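Local coordinates for heme-binding protein A (Haemophilus parasuis 29755, PDB 3TPA) that probably binds glutathione outside the cytoplasm as a periplasmic-type solute-binding protein of the GbpA family, despite its heme-binding name, at residues I154-V157 / F161-I164. The protein carries 1 engineered substitution. Sequence-based numbering, arbitrary orientation.
Sequences ITTV and FLSI
The buried loop that follows the short helix 153-156 and leads to helix 167-175 in this family 5 solute-binding protein packs against the residues it has just left: Thr-156 of the helix meets Phe-161 and Leu-162, and the following Val-157 meets Leu-162. The loop brings the CA atoms of Val-157 and Leu-162 to 6.2 Å. Thr-156 supplies its methyl branch: CG2 lies anti to the backbone N and reaches the rim of the Phe-161 ring, near the ring plane, 3.7 Å from CZ. The two side chains thus meet methyl to ring edge, while one ring face is covered by CG of the adjacent Leu-162. Phe-161 holds CG between its backbone N and carbonyl carbon (chi1 79°), and this torsion swings the ring to Thr-156. Leu-162 does point across, and its CD1 methyl packs 3.6 Å from Thr-156 O and also against Val-157 CA. A branched aliphatic chain suits this place, since one methyl of the branched end can lie against both the carbonyl oxygen and the alpha carbon. Val-157 contributes backbone here, its side chain turning away to pack on Leu-43. One water joins the two backbones. Its O lies 2.7 Å from Val-157 O and donates to it; a second donation runs from the water O to Leu-162 O at 2.9 Å, so both its hydrogens are spent on carbonyls. Outside the pair, Phe-161 O accepts from Gln-104 NE2 of helix 94-105, whose Phe-101 also touches Leu-162, and Ser-163 OG bonds to Arg-42 NH1 and Asp-160 O. Direct contact is therefore van der Waals packing, whereas the polar link is indirect: a bridging water donates to two carbonyls that, both being acceptors, could not bond to each other.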
loop_
_atom_site.group_PDB
_atom_site.type_symbol
_atom_site.label_atom_id
_atom_site.label_comp_id
_atom_site.label_asym_id
_atom_site.label_seq_id
_atom_site.Cartn_x
_atom_site.Cartn_y
_atom_site.Cartn_z
ATOM N N ILE A 154 -0.134 -7.201 -13.480
ATOM C CA ILE A 154 1.301 -6.950 -13.710
ATOM C C ILE A 154 1.958 -6.202 -12.528
ATOM O O ILE A 154 3.093 -6.503 -12.125
ATOM C CB ILE A 154 1.582 -6.233 -15.071
ATOM C CG1 ILE A 154 3.062 -6.386 -15.456
ATOM C CG2 ILE A 154 1.176 -4.740 -15.048
ATOM C CD1 ILE A 154 3.553 -7.819 -15.444
ATOM N N THR A 155 1.246 -5.249 -11.937
ATOM C CA THR A 155 1.788 -4.575 -10.751
ATOM C C THR A 155 1.735 -5.460 -9.506
ATOM O O THR A 155 2.614 -5.395 -8.655
ATOM C CB THR A 155 1.156 -3.193 -10.488
ATOM O OG1 THR A 155 -0.256 -3.315 -10.430
ATOM C CG2 THR A 155 1.500 -2.223 -11.610
ATOM N N THR A 156 0.722 -6.316 -9.402
ATOM C CA THR A 156 0.697 -7.267 -8.296
ATOM C C THR A 156 1.956 -8.149 -8.280
ATOM O O THR A 156 2.496 -8.454 -7.217
ATOM C CB THR A 156 -0.586 -8.123 -8.318
ATOM O OG1 THR A 156 -1.715 -7.249 -8.193
ATOM C CG2 THR A 156 -0.592 -9.142 -7.162
ATOM N N VAL A 157 2.427 -8.531 -9.461
ATOM C CA VAL A 157 3.602 -9.397 -9.613
ATOM C C VAL A 157 4.886 -8.761 -9.059
ATOM O O VAL A 157 5.844 -9.469 -8.714
ATOM C CB VAL A 157 3.812 -9.778 -11.096
ATOM C CG1 VAL A 157 5.140 -10.483 -11.310
ATOM C CG2 VAL A 157 2.667 -10.653 -11.565
ATOM N N PHE A 161 5.309 -9.728 -1.573
ATOM C CA PHE A 161 4.867 -11.087 -1.244
ATOM C C PHE A 161 5.161 -12.097 -2.363
ATOM O O PHE A 161 5.183 -13.316 -2.141
ATOM C CB PHE A 161 3.366 -11.108 -0.872
ATOM C CG PHE A 161 2.399 -11.059 -2.058
ATOM C CD1 PHE A 161 1.707 -12.202 -2.459
ATOM C CD2 PHE A 161 2.131 -9.867 -2.713
ATOM C CE1 PHE A 161 0.797 -12.158 -3.491
ATOM C CE2 PHE A 161 1.213 -9.813 -3.770
ATOM C CZ PHE A 161 0.547 -10.955 -4.159
ATOM N N LEU A 162 5.410 -11.590 -3.562
ATOM C CA LEU A 162 5.751 -12.476 -4.687
ATOM C C LEU A 162 7.255 -12.513 -4.982
ATOM O O LEU A 162 7.679 -12.766 -6.103
ATOM C CB LEU A 162 4.892 -12.150 -5.928
ATOM C CG LEU A 162 3.417 -12.509 -5.704
ATOM C CD1 LEU A 162 2.540 -12.080 -6.895
ATOM C CD2 LEU A 162 3.227 -14.024 -5.448
ATOM N N SER A 163 8.057 -12.269 -3.951
ATOM C CA SER A 163 9.502 -12.463 -4.029
ATOM C C SER A 163 9.794 -13.906 -4.391
ATOM O O SER A 163 9.071 -14.815 -3.979
ATOM C CB SER A 163 10.151 -12.158 -2.687
ATOM O OG SER A 163 10.097 -10.775 -2.406
ATOM N N ILE A 164 10.856 -14.120 -5.159
ATOM C CA ILE A 164 11.169 -15.466 -5.622
ATOM C C ILE A 164 12.195 -16.115 -4.697
ATOM O O ILE A 164 13.317 -15.612 -4.543
ATOM C CB ILE A 164 11.680 -15.450 -7.073
ATOM C CG1 ILE A 164 10.649 -14.794 -8.005
ATOM C CG2 ILE A 164 12.029 -16.856 -7.545
ATOM C CD1 ILE A 164 9.279 -15.435 -7.974
HETATM O O HOH W 1 7.313 -11.743 -8.765
#